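Local coordinates for splicing factor U2AF 35 kDa subunit (Homo sapiens, PDB 1JMT), which pairs with the large U2AF subunit and helps select the 3' splice site, mediating the protein-protein and protein-RNA interactions that accurate pre-mRNA splicing requires, at residues E41-F44 against T45-E49; N90-N94 against G95-H99; A26-D29 against V30-E34; Q33-Y36 against D37-F40. The protein carries 1 engineered substitution. All coordinates share one frame; numbering follows the deposited sequence.

Contact 1 (E41-F44 against T45-E49); sequences EEVF and TEMEE
Over one face of the Phe44 ring lies Glu48, one helical turn further on. Its CG stands 4.1 Å from the centroid of the Phe44 ring and is displaced toward the rim, a CH-pi contact with the CH2 23° off the ring normal. Beyond CG the carboxylate passes the rim at CZ, Glu48 OE1 lying 3.5 Å from Phe44 CZ, with ring and carboxylate planes turned 32° apart. The other oxygen of that group, Glu48 OE2, is fixed elsewhere by the backbone N of Val54. Thr45 reaches back to Glu41: with OG1 anti to its own carbonyl carbon (chi1 -66°), the hydroxyl donates to Glu41 OE2, though the modelled 2.5 Å from Thr45 OG1 to Glu41 OE2 is short enough to be doubtful. Thr45 N bonds to Glu41 O at 2.9 Å, and Met47 N to Val43 O and Glu48 N to Phe44 O continue the ladder. On the buried side, Val43 CG1 rests 4.1 Å from Met47 CG, the two side chains pointing the same way. Val43 and Phe44 face the sheet on Met57, Met47 on Val73 and Phe75. Glu46 makes a salt bridge with Arg91, and Glu42, Glu46 and Met47 meet an aromatic side chain of the bound U2AF65 peptide. This i to i+4 pattern belongs to the long first helix of an RNA recognition motif.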
loop_
_atom_site.group_PDB
_atom_site.type_symbol
_atom_site.label_atom_id
_atom_site.label_comp_id
_atom_site.label_asym_id
_atom_site.label_seq_id
_atom_site.Cartn_x
_atom_site.Cartn_y
_atom_site.Cartn_z
ATOM N N GLU A 41 8.414 4.522 3.556
ATOM C CA GLU A 41 8.301 5.398 4.714
ATOM C C GLU A 41 6.858 5.875 4.837
ATOM O O GLU A 41 6.274 5.892 5.926
ATOM C CB GLU A 41 9.255 6.587 4.541
ATOM C CG GLU A 41 9.295 7.577 5.696
ATOM C CD GLU A 41 8.098 8.509 5.719
ATOM O OE1 GLU A 41 7.844 9.187 4.700
ATOM O OE2 GLU A 41 7.411 8.567 6.759
ATOM N N GLU A 42 6.282 6.240 3.700
ATOM C CA GLU A 42 4.910 6.716 3.649
ATOM C C GLU A 42 3.943 5.709 4.280
ATOM O O GLU A 42 3.102 6.071 5.105
ATOM C CB GLU A 42 4.508 6.961 2.198
ATOM C CG GLU A 42 3.183 7.662 2.050
ATOM C CD GLU A 42 3.281 9.139 2.360
ATOM O OE1 GLU A 42 3.855 9.881 1.535
ATOM O OE2 GLU A 42 2.788 9.555 3.428
ATOM N N VAL A 43 4.077 4.443 3.895
ATOM C CA VAL A 43 3.197 3.398 4.406
ATOM C C VAL A 43 3.559 2.982 5.827
ATOM O O VAL A 43 2.689 2.894 6.702
ATOM C CB VAL A 43 3.215 2.169 3.461
ATOM C CG1 VAL A 43 2.331 1.045 4.016
ATOM C CG2 VAL A 43 2.724 2.595 2.081
ATOM N N PHE A 44 4.842 2.737 6.057
ATOM C CA PHE A 44 5.317 2.347 7.374
ATOM C C PHE A 44 4.862 3.324 8.462
ATOM O O PHE A 44 4.252 2.919 9.456
ATOM C CB PHE A 44 6.842 2.269 7.383
ATOM C CG PHE A 44 7.411 1.834 8.704
ATOM C CD1 PHE A 44 7.397 0.490 9.075
ATOM C CD2 PHE A 44 7.932 2.769 9.590
ATOM C CE1 PHE A 44 7.895 0.086 10.314
ATOM C CE2 PHE A 44 8.435 2.377 10.837
ATOM C CZ PHE A 44 8.416 1.035 11.200
ATOM N N THR A 45 5.155 4.608 8.265
ATOM C CA THR A 45 4.791 5.638 9.235
ATOM C C THR A 45 3.310 5.596 9.584
ATOM O O THR A 45 2.935 5.642 10.759
ATOM C CB THR A 45 5.148 7.040 8.714
ATOM O OG1 THR A 45 6.571 7.157 8.619
ATOM C CG2 THR A 45 4.611 8.119 9.654
ATOM N N GLU A 46 2.466 5.513 8.565
ATOM C CA GLU A 46 1.034 5.451 8.801
ATOM C C GLU A 46 0.680 4.185 9.585
ATOM O O GLU A 46 -0.147 4.237 10.499
ATOM C CB GLU A 46 0.277 5.486 7.469
ATOM C CG GLU A 46 -1.244 5.466 7.599
ATOM C CD GLU A 46 -1.812 6.671 8.358
ATOM O OE1 GLU A 46 -1.164 7.735 8.384
ATOM O OE2 GLU A 46 -2.923 6.552 8.916
ATOM N N MET A 47 1.307 3.055 9.248
ATOM C CA MET A 47 1.019 1.799 9.961
ATOM C C MET A 47 1.283 1.940 11.455
ATOM O O MET A 47 0.476 1.505 12.282
ATOM C CB MET A 47 1.862 0.634 9.422
ATOM C CG MET A 47 1.541 0.208 7.991
ATOM S SD MET A 47 -0.187 -0.265 7.764
ATOM C CE MET A 47 -0.827 1.258 7.095
ATOM N N GLU A 48 2.410 2.554 11.798
ATOM C CA GLU A 48 2.768 2.740 13.200
ATOM C C GLU A 48 1.983 3.863 13.862
ATOM O O GLU A 48 1.641 3.772 15.022
ATOM C CB GLU A 48 4.271 3.011 13.339
ATOM C CG GLU A 48 5.133 1.829 12.944
ATOM C CD GLU A 48 6.194 1.511 13.980
ATOM O OE1 GLU A 48 7.084 2.362 14.193
ATOM O OE2 GLU A 48 6.135 0.412 14.581
ATOM N N GLU A 49 1.705 4.920 13.115
ATOM C CA GLU A 49 0.976 6.061 13.653
ATOM C C GLU A 49 -0.474 5.740 14.016
ATOM O O GLU A 49 -0.938 6.080 15.105
ATOM C CB GLU A 49 1.014 7.218 12.645
ATOM C CG GLU A 49 1.523 8.537 13.209
ATOM C CD GLU A 49 0.555 9.171 14.193
ATOM O OE1 GLU A 49 -0.568 9.528 13.775
ATOM O OE2 GLU A 49 0.918 9.312 15.383
#

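Contact 2 (N90-N94 against G95-H99); sequences NRWFN and GQPIH
A tight antiparallel hairpin joins Asn90-Asn94 to Gly95-His99, leading from the short strand 92-93 into strand 96-102 at one border of the sheet. Phe93 and Gln96 form its hydrogen-bonded pair: Phe93 N gives to Gln96 O at 2.8 Å, and Gln96 N returns a bond to Phe93 O at 3.1 Å, approaching from above the carbonyl plane. Between them Asn94 and Gly95 occupy the corners of a type I' turn. With the backbone angles of Gly95, a CB would run into Asn94 O, so a side chain would not fit easily. Further from the turn, Ile98 N bonds to Arg91 O at 3.0 Å. The side chains of the non-hydrogen-bonded pair Trp92 and Pro97 splay apart at CB, yet Trp92 CG lies opposite its carbonyl carbon (chi1 -57°), which brings the six-membered ring back to the proline, Trp92 CZ3 meeting Pro97 CB at 3.6 Å. On the face of Phe93 and Ile98, Ile98 CG1 touches Phe93 CB at 3.7 Å. The ring of Phe93 extends beyond this pair, meeting Ile9 and, edge-to-face, an aromatic side chain of the bound U2AF65 peptide. Arg91 uses its guanidinium for Tyr51 OH and an acidic peptide side chain; the backbones of Trp92, Asn94 and Gly95 are hydrogen-bonded to the same peptide. Asn-Gly is a classic pair for the type I' turn of a two-residue beta hairpin, here leading from helix 78-88 into the last strand of the RNA recognition motif.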
loop_
_atom_site.group_PDB
_atom_site.type_symbol
_atom_site.label_atom_id
_atom_site.label_comp_id
_atom_site.label_asym_id
_atom_site.label_seq_id
_atom_site.Cartn_x
_atom_site.Cartn_y
_atom_site.Cartn_z
ATOM N N ASN A 90 -11.643 0.663 4.389
ATOM C CA ASN A 90 -12.534 1.820 4.320
ATOM C C ASN A 90 -11.748 3.081 3.938
ATOM O O ASN A 90 -12.216 4.200 4.165
ATOM C CB ASN A 90 -13.226 2.069 5.667
ATOM C CG ASN A 90 -14.229 0.989 6.015
ATOM O OD1 ASN A 90 -14.950 0.505 5.148
ATOM N ND2 ASN A 90 -14.290 0.615 7.289
ATOM N N ARG A 91 -10.557 2.911 3.365
ATOM C CA ARG A 91 -9.748 4.074 2.992
ATOM C C ARG A 91 -9.246 4.068 1.554
ATOM O O ARG A 91 -9.192 3.027 0.891
ATOM C CB ARG A 91 -8.537 4.207 3.925
ATOM C CG ARG A 91 -8.877 4.349 5.393
ATOM C CD ARG A 91 -7.611 4.424 6.260
ATOM N NE ARG A 91 -6.844 5.645 6.025
ATOM C CZ ARG A 91 -5.698 5.936 6.630
ATOM N NH1 ARG A 91 -5.173 5.090 7.510
ATOM N NH2 ARG A 91 -5.077 7.079 6.361
ATOM N N TRP A 92 -8.880 5.256 1.080
ATOM C CA TRP A 92 -8.337 5.416 -0.260
ATOM C C TRP A 92 -6.826 5.521 -0.114
ATOM O O TRP A 92 -6.307 5.792 0.965
ATOM C CB TRP A 92 -8.810 6.723 -0.910
ATOM C CG TRP A 92 -10.288 6.926 -1.032
ATOM C CD1 TRP A 92 -11.034 7.881 -0.401
ATOM C CD2 TRP A 92 -11.181 6.245 -1.923
ATOM N NE1 TRP A 92 -12.332 7.843 -0.850
ATOM C CE2 TRP A 92 -12.454 6.846 -1.781
ATOM C CE3 TRP A 92 -11.031 5.180 -2.820
ATOM C CZ2 TRP A 92 -13.571 6.429 -2.516
ATOM C CZ3 TRP A 92 -12.144 4.762 -3.554
ATOM C CH2 TRP A 92 -13.400 5.388 -3.390
ATOM N N PHE A 93 -6.133 5.318 -1.219
ATOM C CA PHE A 93 -4.691 5.457 -1.264
ATOM C C PHE A 93 -4.350 5.775 -2.710
ATOM O O PHE A 93 -4.626 4.980 -3.608
ATOM C CB PHE A 93 -3.964 4.169 -0.847
ATOM C CG PHE A 93 -2.465 4.311 -0.805
ATOM C CD1 PHE A 93 -1.823 4.736 0.353
ATOM C CD2 PHE A 93 -1.695 4.035 -1.929
ATOM C CE1 PHE A 93 -0.444 4.879 0.390
ATOM C CE2 PHE A 93 -0.308 4.179 -1.898
ATOM C CZ PHE A 93 0.316 4.600 -0.740
ATOM N N ASN A 94 -3.797 6.960 -2.938
ATOM C CA ASN A 94 -3.378 7.354 -4.276
ATOM C C ASN A 94 -4.442 7.223 -5.376
ATOM O O ASN A 94 -4.150 6.756 -6.475
ATOM C CB ASN A 94 -2.131 6.537 -4.640
ATOM C CG ASN A 94 -1.390 7.091 -5.839
ATOM O OD1 ASN A 94 -1.263 8.304 -5.999
ATOM N ND2 ASN A 94 -0.876 6.196 -6.680
ATOM N N GLY A 95 -5.672 7.636 -5.089
ATOM C CA GLY A 95 -6.722 7.562 -6.096
ATOM C C GLY A 95 -7.370 6.194 -6.307
ATOM O O GLY A 95 -8.134 6.000 -7.254
ATOM N N GLN A 96 -7.064 5.237 -5.438
ATOM C CA GLN A 96 -7.642 3.901 -5.539
ATOM C C GLN A 96 -8.077 3.444 -4.161
ATOM O O GLN A 96 -7.535 3.881 -3.154
ATOM C CB GLN A 96 -6.620 2.897 -6.070
ATOM C CG GLN A 96 -6.154 3.120 -7.489
ATOM C CD GLN A 96 -7.284 3.018 -8.492
ATOM O OE1 GLN A 96 -8.153 2.149 -8.387
ATOM N NE2 GLN A 96 -7.274 3.904 -9.479
ATOM N N PRO A 97 -9.096 2.582 -4.092
ATOM C CA PRO A 97 -9.516 2.121 -2.770
ATOM C C PRO A 97 -8.463 1.094 -2.343
ATOM O O PRO A 97 -7.833 0.471 -3.195
ATOM C CB PRO A 97 -10.858 1.470 -3.055
ATOM C CG PRO A 97 -10.626 0.858 -4.410
ATOM C CD PRO A 97 -9.923 1.979 -5.151
ATOM N N ILE A 98 -8.247 0.930 -1.047
ATOM C CA ILE A 98 -7.272 -0.056 -0.592
ATOM C C ILE A 98 -7.959 -1.407 -0.528
ATOM O O ILE A 98 -9.153 -1.486 -0.238
ATOM C CB ILE A 98 -6.754 0.259 0.820
ATOM C CG1 ILE A 98 -5.937 1.551 0.793
ATOM C CG2 ILE A 98 -5.934 -0.932 1.358
ATOM C CD1 ILE A 98 -5.476 2.031 2.166
ATOM N N HIS A 99 -7.207 -2.463 -0.813
ATOM C CA HIS A 99 -7.723 -3.832 -0.733
ATOM C C HIS A 99 -6.849 -4.514 0.316
ATOM O O HIS A 99 -5.768 -5.015 0.002
ATOM C CB HIS A 99 -7.588 -4.533 -2.087
ATOM C CG HIS A 99 -8.594 -4.089 -3.103
ATOM N ND1 HIS A 99 -9.861 -4.630 -3.185
ATOM C CD2 HIS A 99 -8.527 -3.147 -4.072
ATOM C CE1 HIS A 99 -10.525 -4.043 -4.163
ATOM N NE2 HIS A 99 -9.739 -3.139 -4.718
#

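Contact 3 (A26-D29 against V30-E34); sequences AVSD and VEMQE
Val27 O receives Glu31 N at 3.0 Å and 169°, among the shortest bonds between Ala26-Asp29 and Val30-Glu34, early turns of helix 22-51, the first helix of the RNA recognition motif. Met32 N to Ser28 O and Gln33 N to Asp29 O match it in length, and Val30 N to Ala26 O is only slightly longer, so the ladder is regular alpha helix throughout. The side chains add van der Waals touches, methyl groups against polar ones. Glu31 runs beside Val27, extended beyond CG, and brings its carboxylate group against the Val27 methyl, Glu31 CD 3.8 Å from Val27 CG1. Met32 turns back along the helix: CG lies anti to its carbonyl carbon (chi1 -70°), over Ser28 O, and the bend at chi3 carries the methyl CE to 3.5 Å from Ser28 OG. The same CE comes within 3.8 Å of Asp29 OD1, the two side chains crossing at a slant. With an alanine here, the thioether arm would be gone, and the Ser28 hydroxyl and Asp29 carboxylate would probably lose the methyl group that lies against both. Most of these residues are exposed, and the chemistry implies that the helix is held here mainly by its own backbone bonds.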
loop_
_atom_site.group_PDB
_atom_site.type_symbol
_atom_site.label_atom_id
_atom_site.label_comp_id
_atom_site.label_asym_id
_atom_site.label_seq_id
_atom_site.Cartn_x
_atom_site.Cartn_y
_atom_site.Cartn_z
ATOM N N ALA A 26 21.377 3.905 -14.825
ATOM C CA ALA A 26 21.800 4.294 -13.486
ATOM C C ALA A 26 20.840 5.306 -12.877
ATOM O O ALA A 26 20.481 5.202 -11.701
ATOM C CB ALA A 26 23.207 4.875 -13.528
ATOM N N VAL A 27 20.439 6.289 -13.678
ATOM C CA VAL A 27 19.523 7.321 -13.212
ATOM C C VAL A 27 18.180 6.676 -12.857
ATOM O O VAL A 27 17.567 7.010 -11.852
ATOM C CB VAL A 27 19.317 8.403 -14.300
ATOM C CG1 VAL A 27 18.210 9.355 -13.891
ATOM C CG2 VAL A 27 20.615 9.180 -14.513
ATOM N N SER A 28 17.745 5.741 -13.692
ATOM C CA SER A 28 16.494 5.032 -13.485
ATOM C C SER A 28 16.553 4.203 -12.199
ATOM O O SER A 28 15.593 4.163 -11.438
ATOM C CB SER A 28 16.211 4.130 -14.688
ATOM O OG SER A 28 15.041 3.364 -14.493
ATOM N N ASP A 29 17.684 3.548 -11.951
ATOM C CA ASP A 29 17.825 2.751 -10.738
ATOM C C ASP A 29 17.674 3.632 -9.505
ATOM O O ASP A 29 16.950 3.288 -8.569
ATOM C CB ASP A 29 19.190 2.056 -10.677
ATOM C CG ASP A 29 19.363 1.002 -11.751
ATOM O OD1 ASP A 29 18.362 0.350 -12.115
ATOM O OD2 ASP A 29 20.509 0.816 -12.218
ATOM N N VAL A 30 18.367 4.768 -9.512
ATOM C CA VAL A 30 18.322 5.695 -8.388
ATOM C C VAL A 30 16.913 6.232 -8.121
ATOM O O VAL A 30 16.439 6.209 -6.987
ATOM C CB VAL A 30 19.276 6.898 -8.613
ATOM C CG1 VAL A 30 19.172 7.880 -7.448
ATOM C CG2 VAL A 30 20.709 6.401 -8.744
ATOM N N GLU A 31 16.243 6.707 -9.162
ATOM C CA GLU A 31 14.907 7.257 -8.993
ATOM C C GLU A 31 13.912 6.208 -8.500
ATOM O O GLU A 31 13.071 6.503 -7.654
ATOM C CB GLU A 31 14.440 7.889 -10.301
ATOM C CG GLU A 31 15.432 8.915 -10.820
ATOM C CD GLU A 31 14.948 9.651 -12.046
ATOM O OE1 GLU A 31 14.535 8.987 -13.019
ATOM O OE2 GLU A 31 14.989 10.896 -12.039
ATOM N N MET A 32 14.011 4.986 -9.018
ATOM C CA MET A 32 13.117 3.921 -8.583
ATOM C C MET A 32 13.351 3.653 -7.100
ATOM O O MET A 32 12.403 3.556 -6.321
ATOM C CB MET A 32 13.366 2.634 -9.368
ATOM C CG MET A 32 12.930 2.679 -10.817
ATOM S SD MET A 32 12.866 1.020 -11.549
ATOM C CE MET A 32 14.578 0.809 -12.082
ATOM N N GLN A 33 14.621 3.543 -6.720
ATOM C CA GLN A 33 14.996 3.289 -5.336
ATOM C C GLN A 33 14.486 4.376 -4.398
ATOM O O GLN A 33 13.980 4.076 -3.319
ATOM C CB GLN A 33 16.520 3.185 -5.205
ATOM C CG GLN A 33 16.990 2.790 -3.810
ATOM C CD GLN A 33 16.475 1.420 -3.384
ATOM O OE1 GLN A 33 16.748 0.411 -4.034
ATOM N NE2 GLN A 33 15.723 1.383 -2.292
ATOM N N GLU A 34 14.628 5.635 -4.810
ATOM C CA GLU A 34 14.174 6.764 -3.999
ATOM C C GLU A 34 12.647 6.805 -3.926
ATOM O O GLU A 34 12.072 7.186 -2.904
ATOM C CB GLU A 34 14.700 8.083 -4.580
ATOM C CG GLU A 34 16.215 8.096 -4.810
ATOM C CD GLU A 34 16.751 9.467 -5.194
ATOM O OE1 GLU A 34 16.092 10.172 -5.986
ATOM O OE2 GLU A 34 17.842 9.834 -4.706
#

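Contact 4 (Q33-Y36 against D37-F40); sequences QEHY and DEFF
Halfway along the long helix 22-51, Gln33-Tyr36 and Asp37-Phe40 form the turns where the helix begins to settle on strand 54-59. One acid-amide pair, Gln33 with Asp37, and one aromatic pair, Tyr36 with Phe40, are each spaced i to i+4. Gln33 NE2 bonds to Asp37 OD1 at 3.0 Å, on the syn side but tilted out of the carboxylate plane, the oxygen lying in the amide plane of Gln33, and weakly to Asp37 OD2 at 3.3 Å, with amide and carboxylate planes 37° apart. Asp37 OD1 also comes up in the plane of the Tyr36 ring, at its edge, 3.5 Å from Tyr36 CD2, the ring standing at 78° to the carboxylate. Tyr36 has CG anti to its N (chi1 176°), which lays the ring alongside Phe40; Tyr36 CE2 is 4.1 Å from Phe40 CD1, and the hydroxyl sits at the edge of the Phe40 ring. In the beta-alpha-beta-beta-alpha-beta order of the RNA recognition motif this is the first helix, and both rings reach down to the second strand, Tyr36 OH bonding to Val59 O and Phe40 packing on Met57 and Val59. A leucine in place of Tyr36 would probably leave Val59 O without its hydroxyl partner and open a gap beside Phe40. Elsewhere on these turns, a water donates to His35 O at 2.9 Å while lying over one face of the imidazole, toward its rim. Glu38 OE1 makes a salt bridge with a basic side chain of the bound U2AF65 peptide, and His35 ND1 is hydrogen-bonded to Tyr10 OH.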
loop_
_atom_site.group_PDB
_atom_site.type_symbol
_atom_site.label_atom_id
_atom_site.label_comp_id
_atom_site.label_asym_id
_atom_site.label_seq_id
_atom_site.Cartn_x
_atom_site.Cartn_y
_atom_site.Cartn_z
ATOM N N GLN A 33 14.621 3.543 -6.720
ATOM C CA GLN A 33 14.996 3.289 -5.336
ATOM C C GLN A 33 14.486 4.376 -4.398
ATOM O O GLN A 33 13.980 4.076 -3.319
ATOM C CB GLN A 33 16.520 3.185 -5.205
ATOM C CG GLN A 33 16.990 2.790 -3.810
ATOM C CD GLN A 33 16.475 1.420 -3.384
ATOM O OE1 GLN A 33 16.748 0.411 -4.034
ATOM N NE2 GLN A 33 15.723 1.383 -2.292
ATOM N N GLU A 34 14.628 5.635 -4.810
ATOM C CA GLU A 34 14.174 6.764 -3.999
ATOM C C GLU A 34 12.647 6.805 -3.926
ATOM O O GLU A 34 12.072 7.186 -2.904
ATOM C CB GLU A 34 14.700 8.083 -4.580
ATOM C CG GLU A 34 16.215 8.096 -4.810
ATOM C CD GLU A 34 16.751 9.467 -5.194
ATOM O OE1 GLU A 34 16.092 10.172 -5.986
ATOM O OE2 GLU A 34 17.842 9.834 -4.706
ATOM N N HIS A 35 11.997 6.420 -5.016
ATOM C CA HIS A 35 10.543 6.404 -5.069
ATOM C C HIS A 35 10.055 5.253 -4.190
ATOM O O HIS A 35 9.020 5.353 -3.534
ATOM C CB HIS A 35 10.081 6.228 -6.521
ATOM C CG HIS A 35 8.594 6.143 -6.687
ATOM N ND1 HIS A 35 7.900 4.955 -6.594
ATOM C CD2 HIS A 35 7.672 7.099 -6.951
ATOM C CE1 HIS A 35 6.612 5.182 -6.800
ATOM N NE2 HIS A 35 6.449 6.474 -7.019
ATOM N N TYR A 36 10.825 4.170 -4.165
ATOM C CA TYR A 36 10.502 3.000 -3.360
ATOM C C TYR A 36 10.626 3.340 -1.877
ATOM O O TYR A 36 9.742 3.019 -1.076
ATOM C CB TYR A 36 11.456 1.852 -3.700
ATOM C CG TYR A 36 11.280 0.617 -2.848
ATOM C CD1 TYR A 36 10.422 -0.407 -3.244
ATOM C CD2 TYR A 36 11.965 0.473 -1.637
ATOM C CE1 TYR A 36 10.247 -1.547 -2.461
ATOM C CE2 TYR A 36 11.795 -0.664 -0.839
ATOM C CZ TYR A 36 10.931 -1.669 -1.263
ATOM O OH TYR A 36 10.738 -2.789 -0.500
ATOM N N ASP A 37 11.727 3.987 -1.513
ATOM C CA ASP A 37 11.959 4.360 -0.122
ATOM C C ASP A 37 10.939 5.387 0.367
ATOM O O ASP A 37 10.511 5.340 1.520
ATOM C CB ASP A 37 13.381 4.904 0.066
ATOM C CG ASP A 37 14.449 3.880 -0.270
ATOM O OD1 ASP A 37 14.207 2.666 -0.096
ATOM O OD2 ASP A 37 15.546 4.294 -0.700
ATOM N N GLU A 38 10.558 6.315 -0.505
ATOM C CA GLU A 38 9.572 7.330 -0.149
ATOM C C GLU A 38 8.237 6.636 0.131
ATOM O O GLU A 38 7.545 6.944 1.102
ATOM C CB GLU A 38 9.388 8.325 -1.298
ATOM C CG GLU A 38 8.225 9.300 -1.092
ATOM C CD GLU A 38 8.007 10.235 -2.275
ATOM O OE1 GLU A 38 7.723 9.744 -3.389
ATOM O OE2 GLU A 38 8.115 11.466 -2.090
ATOM N N PHE A 39 7.887 5.692 -0.738
ATOM C CA PHE A 39 6.644 4.945 -0.602
ATOM C C PHE A 39 6.637 4.164 0.705
ATOM O O PHE A 39 5.666 4.212 1.464
ATOM C CB PHE A 39 6.492 3.971 -1.768
ATOM C CG PHE A 39 5.270 3.109 -1.681
ATOM C CD1 PHE A 39 4.019 3.608 -2.039
ATOM C CD2 PHE A 39 5.366 1.791 -1.235
ATOM C CE1 PHE A 39 2.883 2.803 -1.953
ATOM C CE2 PHE A 39 4.236 0.980 -1.146
ATOM C CZ PHE A 39 2.994 1.487 -1.505
ATOM N N PHE A 40 7.735 3.452 0.949
ATOM C CA PHE A 40 7.910 2.622 2.137
ATOM C C PHE A 40 7.672 3.430 3.413
ATOM O O PHE A 40 6.836 3.072 4.242
ATOM C CB PHE A 40 9.328 2.037 2.147
ATOM C CG PHE A 40 9.510 0.889 3.097
ATOM C CD1 PHE A 40 9.555 -0.419 2.622
ATOM C CD2 PHE A 40 9.636 1.108 4.463
ATOM C CE1 PHE A 40 9.724 -1.492 3.492
ATOM C CE2 PHE A 40 9.803 0.040 5.343
ATOM C CZ PHE A 40 9.848 -1.264 4.855
HETATM O O HOH W 1 6.927 7.429 -3.531
#

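From the N terminus, the first strand of the sheet comes before any of the contacts. Contact 3 lies on the outlying turns of helix 22-51. Contacts 3 and 4 overlap at Gln33 and Glu34, contact 1 adjoins contact 4 in sequence and takes the helix toward its end, and none nests within another. The middle strands and helix 78-88 intervene before contact 2, which closes the hairpin into the last strand. It meets the helix through Phe93, on Phe39 of contact 4 and Val43 of contact 1, and through Arg91, which reaches contact 1. Contact 3, about 12 Å from contact 2 at the nearest atoms, stays clear of that junction.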